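Local coordinates for protein taurocyamine kinase (Schistosoma mansoni, PDB 4WOD) that catalyses the reversible, magnesium-dependent transfer of phosphate between ATP and taurocyamine, as a duplicated phosphagen kinase with two repeats in one chain, at residues C384-Y389 with I423-G428; K396-K401 with F436-D441. The protein carries 4 engineered substitutions. All blocks are in the same frame, centred on the assembly; numbering follows the deposited sequence.

Interaction 1 of 2, residues C384-Y389 with I423-G428; sequences CYTRKY and ICPRTG
Cys384 and Ile423 bring their backbones to 4.1 Å, CA to CA, where the short helix 385-388 sets its first turn against an irregular loop in the small N-terminal domain of the second phosphagen kinase repeat. Cys384 is the N-cap of that helix, and the Ile423 carbonyl reaches the first turn: Thr386 N donates to Ile423 O over 3.3 Å, arriving from above the carbonyl plane (43° out of it) rather than on a lone pair. The same oxygen lies at the edge of the Tyr385 ring, near its plane. Tyr385 and Ile423 then run side by side in the same direction, and the end of the isoleucine, CD1, packs 3.9 Å from Tyr385 CE2. Cys424 SG stands oblique to this ring, 5.0 Å from the Tyr385 centroid, in a sulfur-aromatic contact. The Cys424 side chain also touches Cys631, the predicted active-site cysteine, which puts this loop directly beside the probable catalytic centre; Tyr447 of helix 437-448 meets the Tyr385 ring as well. The Thr386 and Pro425 side chains pass each other, running in opposite directions. With OG1 anti to the carbonyl carbon (chi1 -53°), Thr386 OG1 lies 3.3 Å from Pro425 CD. Cys424 O accepts from Asn415 ND2 of helix 409-418, and a water 2.6 Å from Thr386 OG1 donates a weak bond to Cys424 O.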
loop_
_atom_site.group_PDB
_atom_site.type_symbol
_atom_site.label_atom_id
_atom_site.label_comp_id
_atom_site.label_asym_id
_atom_site.label_seq_id
_atom_site.Cartn_x
_atom_site.Cartn_y
_atom_site.Cartn_z
ATOM N N CYS A 384 21.632 -0.594 11.845
ATOM C CA CYS A 384 20.299 -0.150 12.226
ATOM C C CYS A 384 20.239 0.198 13.709
ATOM O O CYS A 384 20.179 -0.689 14.565
ATOM C CB CYS A 384 19.263 -1.224 11.893
ATOM S SG CYS A 384 17.580 -0.798 12.329
ATOM N N TYR A 385 20.246 1.495 14.006
ATOM C CA TYR A 385 20.219 1.973 15.393
ATOM C C TYR A 385 19.013 1.442 16.157
ATOM O O TYR A 385 19.124 1.080 17.333
ATOM C CB TYR A 385 20.213 3.500 15.430
ATOM C CG TYR A 385 21.455 4.131 14.844
ATOM C CD1 TYR A 385 22.558 4.394 15.636
ATOM C CD2 TYR A 385 21.513 4.470 13.498
ATOM C CE1 TYR A 385 23.697 4.983 15.107
ATOM C CE2 TYR A 385 22.647 5.054 12.953
ATOM C CZ TYR A 385 23.738 5.302 13.765
ATOM O OH TYR A 385 24.865 5.882 13.239
ATOM N N THR A 386 17.873 1.404 15.468
ATOM C CA THR A 386 16.600 1.013 16.054
ATOM C C THR A 386 16.693 -0.378 16.683
ATOM O O THR A 386 16.184 -0.613 17.782
ATOM C CB THR A 386 15.470 1.040 14.988
ATOM O OG1 THR A 386 15.453 2.326 14.327
ATOM C CG2 THR A 386 14.112 0.741 15.613
ATOM N N ARG A 387 17.360 -1.288 15.978
ATOM C CA ARG A 387 17.578 -2.653 16.468
ATOM C C ARG A 387 18.721 -2.777 17.473
ATOM O O ARG A 387 18.617 -3.497 18.466
ATOM C CB ARG A 387 17.851 -3.596 15.294
ATOM C CG ARG A 387 18.162 -4.994 15.748
ATOM C CD ARG A 387 18.144 -5.997 14.617
ATOM N NE ARG A 387 18.192 -7.347 15.164
ATOM C CZ ARG A 387 19.029 -8.298 14.750
ATOM N NH1 ARG A 387 19.887 -8.052 13.771
ATOM N NH2 ARG A 387 19.007 -9.492 15.318
ATOM N N LYS A 388 19.815 -2.071 17.211
ATOM C CA LYS A 388 21.019 -2.194 18.027
ATOM C C LYS A 388 20.755 -1.929 19.515
ATOM O O LYS A 388 21.332 -2.590 20.383
ATOM C CB LYS A 388 22.096 -1.239 17.499
ATOM C CG LYS A 388 23.436 -1.356 18.181
ATOM C CD LYS A 388 24.423 -0.415 17.526
ATOM C CE LYS A 388 25.709 -0.315 18.314
ATOM N NZ LYS A 388 26.656 0.612 17.635
ATOM N N TYR A 389 19.865 -0.979 19.816
ATOM C CA TYR A 389 19.633 -0.618 21.212
ATOM C C TYR A 389 18.365 -1.225 21.761
ATOM O O TYR A 389 18.006 -0.978 22.912
ATOM C CB TYR A 389 19.631 0.905 21.371
ATOM C CG TYR A 389 21.025 1.421 21.131
ATOM C CD1 TYR A 389 21.982 1.380 22.145
ATOM C CD2 TYR A 389 21.412 1.873 19.876
ATOM C CE1 TYR A 389 23.282 1.806 21.927
ATOM C CE2 TYR A 389 22.701 2.307 19.650
ATOM C CZ TYR A 389 23.633 2.276 20.677
ATOM O OH TYR A 389 24.918 2.696 20.435
ATOM N N ILE A 423 17.016 2.976 9.493
ATOM C CA ILE A 423 17.981 2.857 10.572
ATOM C C ILE A 423 17.619 3.616 11.864
ATOM O O ILE A 423 18.224 3.377 12.898
ATOM C CB ILE A 423 19.396 3.330 10.105
ATOM C CG1 ILE A 423 19.424 4.842 9.844
ATOM C CG2 ILE A 423 19.837 2.572 8.856
ATOM C CD1 ILE A 423 20.792 5.383 9.507
ATOM N N CYS A 424 16.655 4.532 11.817
ATOM C CA CYS A 424 16.250 5.255 13.038
ATOM C C CYS A 424 14.757 5.088 13.353
ATOM O O CYS A 424 13.946 4.896 12.455
ATOM C CB CYS A 424 16.593 6.748 12.924
ATOM S SG CYS A 424 18.355 7.117 13.206
ATOM N N PRO A 425 14.393 5.150 14.641
ATOM C CA PRO A 425 12.973 5.048 14.979
ATOM C C PRO A 425 12.253 6.379 14.769
ATOM O O PRO A 425 12.905 7.397 14.477
ATOM C CB PRO A 425 12.994 4.677 16.467
ATOM C CG PRO A 425 14.240 5.335 16.970
ATOM C CD PRO A 425 15.244 5.228 15.841
ATOM N N ARG A 426 10.932 6.354 14.928
ATOM C CA ARG A 426 10.096 7.551 14.863
ATOM C C ARG A 426 9.233 7.649 16.128
ATOM O O ARG A 426 8.340 6.838 16.325
ATOM C CB ARG A 426 9.199 7.526 13.624
ATOM C CG ARG A 426 9.934 7.342 12.295
ATOM C CD ARG A 426 10.855 8.492 11.982
ATOM N NE ARG A 426 11.217 8.517 10.561
ATOM C CZ ARG A 426 12.240 7.862 10.024
ATOM N NH1 ARG A 426 13.032 7.119 10.784
ATOM N NH2 ARG A 426 12.470 7.955 8.713
ATOM N N THR A 427 9.478 8.660 16.958
ATOM C CA THR A 427 8.829 8.764 18.263
ATOM C C THR A 427 7.359 9.239 18.162
ATOM O O THR A 427 6.926 9.723 17.109
ATOM C CB THR A 427 9.628 9.706 19.172
ATOM O OG1 THR A 427 9.662 11.013 18.580
ATOM C CG2 THR A 427 11.076 9.189 19.329
ATOM N N GLY A 428 6.596 9.080 19.248
ATOM C CA GLY A 428 5.170 9.392 19.244
ATOM C C GLY A 428 4.809 10.744 19.855
ATOM O O GLY A 428 3.749 11.290 19.578
HETATM O O HOH W 1 14.435 1.764 12.038
#

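Interaction 2 of 2, residues K396-K401 with F436-D441; sequences KKYDGK and FIDYLD
The Tyr398 ring takes the edge of Phe436 on one face, Phe436 CD1 lying 3.5 Å above the plane, and the aliphatic chain of Lys397 on the opposite face, while Tyr439 N sits at the ring edge. The two aromatics form a T-shaped pair, planes at 86°, joining the end of helix 392-398 to the start of helix 437-448 in the helical N-terminal domain of the second repeat. Phe436, at the N-cap position of helix 437-448, also has Lys401 O at its ring edge, 3.8 Å from Phe436 CZ, so the last residue of the type II turn from Tyr398 to Lys401 borders the phenylalanine as well. With CG anti to its carbonyl carbon (chi1 -75°), Tyr398 extends its hydroxyl to the first turn of the neighbouring helix. There Asp438 N donates to Tyr398 OH, 3.2 Å away at an N-H...O angle of 152°, giving a main-chain amide near the helix start a side-chain acceptor. Toward the surface Lys397 crosses Asp438 at about a right angle. The lysine chain bends at its last torsion (chi4 76°), and the ion pair is long: Lys397 NZ stands 3.6 Å from Asp438 OD2, whereas Lys397 CE lies 3.0 Å from that oxygen.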
loop_
_atom_site.group_PDB
_atom_site.type_symbol
_atom_site.label_atom_id
_atom_site.label_comp_id
_atom_site.label_asym_id
_atom_site.label_seq_id
_atom_site.Cartn_x
_atom_site.Cartn_y
_atom_site.Cartn_z
ATOM N N LYS A 396 12.232 -5.922 28.102
ATOM C CA LYS A 396 11.643 -6.313 29.378
ATOM C C LYS A 396 11.195 -5.105 30.191
ATOM O O LYS A 396 10.122 -5.110 30.790
ATOM C CB LYS A 396 12.644 -7.142 30.182
ATOM C CG LYS A 396 12.307 -7.280 31.663
ATOM C CD LYS A 396 13.386 -8.090 32.388
ATOM C CE LYS A 396 13.123 -8.155 33.881
ATOM N NZ LYS A 396 11.686 -8.420 34.160
ATOM N N LYS A 397 12.028 -4.074 30.214
ATOM C CA LYS A 397 11.729 -2.864 30.978
ATOM C C LYS A 397 10.516 -2.109 30.430
ATOM O O LYS A 397 9.686 -1.645 31.200
ATOM C CB LYS A 397 12.949 -1.937 30.986
ATOM C CG LYS A 397 12.851 -0.720 31.877
ATOM C CD LYS A 397 14.142 0.094 31.767
ATOM C CE LYS A 397 13.960 1.495 32.304
ATOM N NZ LYS A 397 13.933 1.556 33.785
ATOM N N TYR A 398 10.425 -1.990 29.103
ATOM C CA TYR A 398 9.498 -1.044 28.465
ATOM C C TYR A 398 8.261 -1.664 27.807
ATOM O O TYR A 398 7.353 -0.944 27.392
ATOM C CB TYR A 398 10.253 -0.226 27.408
ATOM C CG TYR A 398 11.143 0.843 27.997
ATOM C CD1 TYR A 398 10.734 1.578 29.104
ATOM C CD2 TYR A 398 12.385 1.125 27.439
ATOM C CE1 TYR A 398 11.539 2.568 29.643
ATOM C CE2 TYR A 398 13.193 2.115 27.965
ATOM C CZ TYR A 398 12.769 2.828 29.075
ATOM O OH TYR A 398 13.575 3.808 29.617
ATOM N N ASP A 399 8.234 -2.984 27.676
ATOM C CA ASP A 399 7.046 -3.659 27.157
ATOM C C ASP A 399 5.810 -3.287 27.989
ATOM O O ASP A 399 5.797 -3.455 29.195
ATOM C CB ASP A 399 7.254 -5.179 27.168
ATOM C CG ASP A 399 6.407 -5.902 26.135
ATOM O OD1 ASP A 399 5.552 -5.268 25.477
ATOM O OD2 ASP A 399 6.590 -7.125 25.984
ATOM N N GLY A 400 4.773 -2.765 27.363
ATOM C CA GLY A 400 3.592 -2.424 28.132
ATOM C C GLY A 400 3.654 -1.085 28.853
ATOM O O GLY A 400 2.749 -0.732 29.619
ATOM N N LYS A 401 4.714 -0.323 28.609
ATOM C CA LYS A 401 4.780 1.036 29.130
ATOM C C LYS A 401 4.243 2.022 28.088
ATOM O O LYS A 401 4.469 1.855 26.884
ATOM C CB LYS A 401 6.218 1.394 29.532
ATOM C CG LYS A 401 6.346 2.792 30.121
ATOM C CD LYS A 401 7.219 2.817 31.372
ATOM C CE LYS A 401 6.586 3.669 32.479
ATOM N NZ LYS A 401 5.976 4.925 31.950
ATOM N N PHE A 436 11.214 6.840 27.623
ATOM C CA PHE A 436 12.038 5.754 27.070
ATOM C C PHE A 436 13.511 6.133 26.928
ATOM O O PHE A 436 14.169 5.722 25.964
ATOM C CB PHE A 436 11.496 5.314 25.706
ATOM C CG PHE A 436 10.054 4.889 25.737
ATOM C CD1 PHE A 436 9.675 3.759 26.422
ATOM C CD2 PHE A 436 9.076 5.639 25.103
ATOM C CE1 PHE A 436 8.350 3.367 26.466
ATOM C CE2 PHE A 436 7.762 5.250 25.130
ATOM C CZ PHE A 436 7.391 4.116 25.817
ATOM N N ILE A 437 14.011 6.922 27.875
ATOM C CA ILE A 437 15.373 7.447 27.819
ATOM C C ILE A 437 16.428 6.325 27.703
ATOM O O ILE A 437 17.444 6.496 27.030
ATOM C CB ILE A 437 15.668 8.349 29.058
ATOM C CG1 ILE A 437 17.032 9.033 28.937
ATOM C CG2 ILE A 437 15.589 7.551 30.371
ATOM C CD1 ILE A 437 17.161 10.284 29.849
ATOM N N ASP A 438 16.159 5.176 28.325
ATOM C CA ASP A 438 17.110 4.062 28.328
ATOM C C ASP A 438 17.295 3.497 26.935
ATOM O O ASP A 438 18.322 2.894 26.632
ATOM C CB ASP A 438 16.653 2.944 29.266
ATOM C CG ASP A 438 16.898 3.265 30.728
ATOM O OD1 ASP A 438 17.303 4.397 31.043
ATOM O OD2 ASP A 438 16.710 2.371 31.567
ATOM N N TYR A 439 16.279 3.651 26.096
ATOM C CA TYR A 439 16.414 3.234 24.705
ATOM C C TYR A 439 16.952 4.376 23.857
ATOM O O TYR A 439 17.895 4.199 23.091
ATOM C CB TYR A 439 15.076 2.749 24.167
ATOM C CG TYR A 439 15.030 2.454 22.690
ATOM C CD1 TYR A 439 15.672 1.339 22.166
ATOM C CD2 TYR A 439 14.307 3.267 21.821
ATOM C CE1 TYR A 439 15.607 1.050 20.817
ATOM C CE2 TYR A 439 14.233 2.979 20.469
ATOM C CZ TYR A 439 14.890 1.866 19.975
ATOM O OH TYR A 439 14.832 1.569 18.625
ATOM N N LEU A 440 16.348 5.555 23.994
ATOM C CA LEU A 440 16.639 6.638 23.059
ATOM C C LEU A 440 17.985 7.337 23.321
ATOM O O LEU A 440 18.638 7.789 22.378
ATOM C CB LEU A 440 15.499 7.665 23.066
ATOM C CG LEU A 440 14.172 7.228 22.404
ATOM C CD1 LEU A 440 13.024 8.172 22.758
ATOM C CD2 LEU A 440 14.320 7.145 20.880
ATOM N N ASP A 441 18.416 7.427 24.581
ATOM C CA ASP A 441 19.601 8.222 24.873
ATOM C C ASP A 441 20.892 7.592 24.342
ATOM O O ASP A 441 21.692 8.286 23.729
ATOM C CB ASP A 441 19.737 8.488 26.370
ATOM C CG ASP A 441 20.834 9.491 26.672
ATOM O OD1 ASP A 441 20.627 10.689 26.384
ATOM O OD2 ASP A 441 21.898 9.082 27.173
#

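How the interactions relate
Both contacts lie in the N-terminal domain of the second repeat, their centres 12 Å apart, and their segments alternate along the chain. Interaction 1 is largely buried and joins a helix start to a loop near the predicted active-site cysteine; interaction 2 is only partly buried and pairs two helices, with charged side chains at its margin. The chemistry follows: a carbonyl, a hydroxyl and a water work beside sulfur and apolar groups in the first; in the second, a T-shaped aromatic pair, a tyrosine hydroxyl accepting a backbone amide, and a long ion pair. Tyr439 bridges them, with Tyr439 OH 2.7 Å from Thr386 O in a probable hydrogen bond, while Thr427 CG2 packs 4.1 Å from Leu440 CD1.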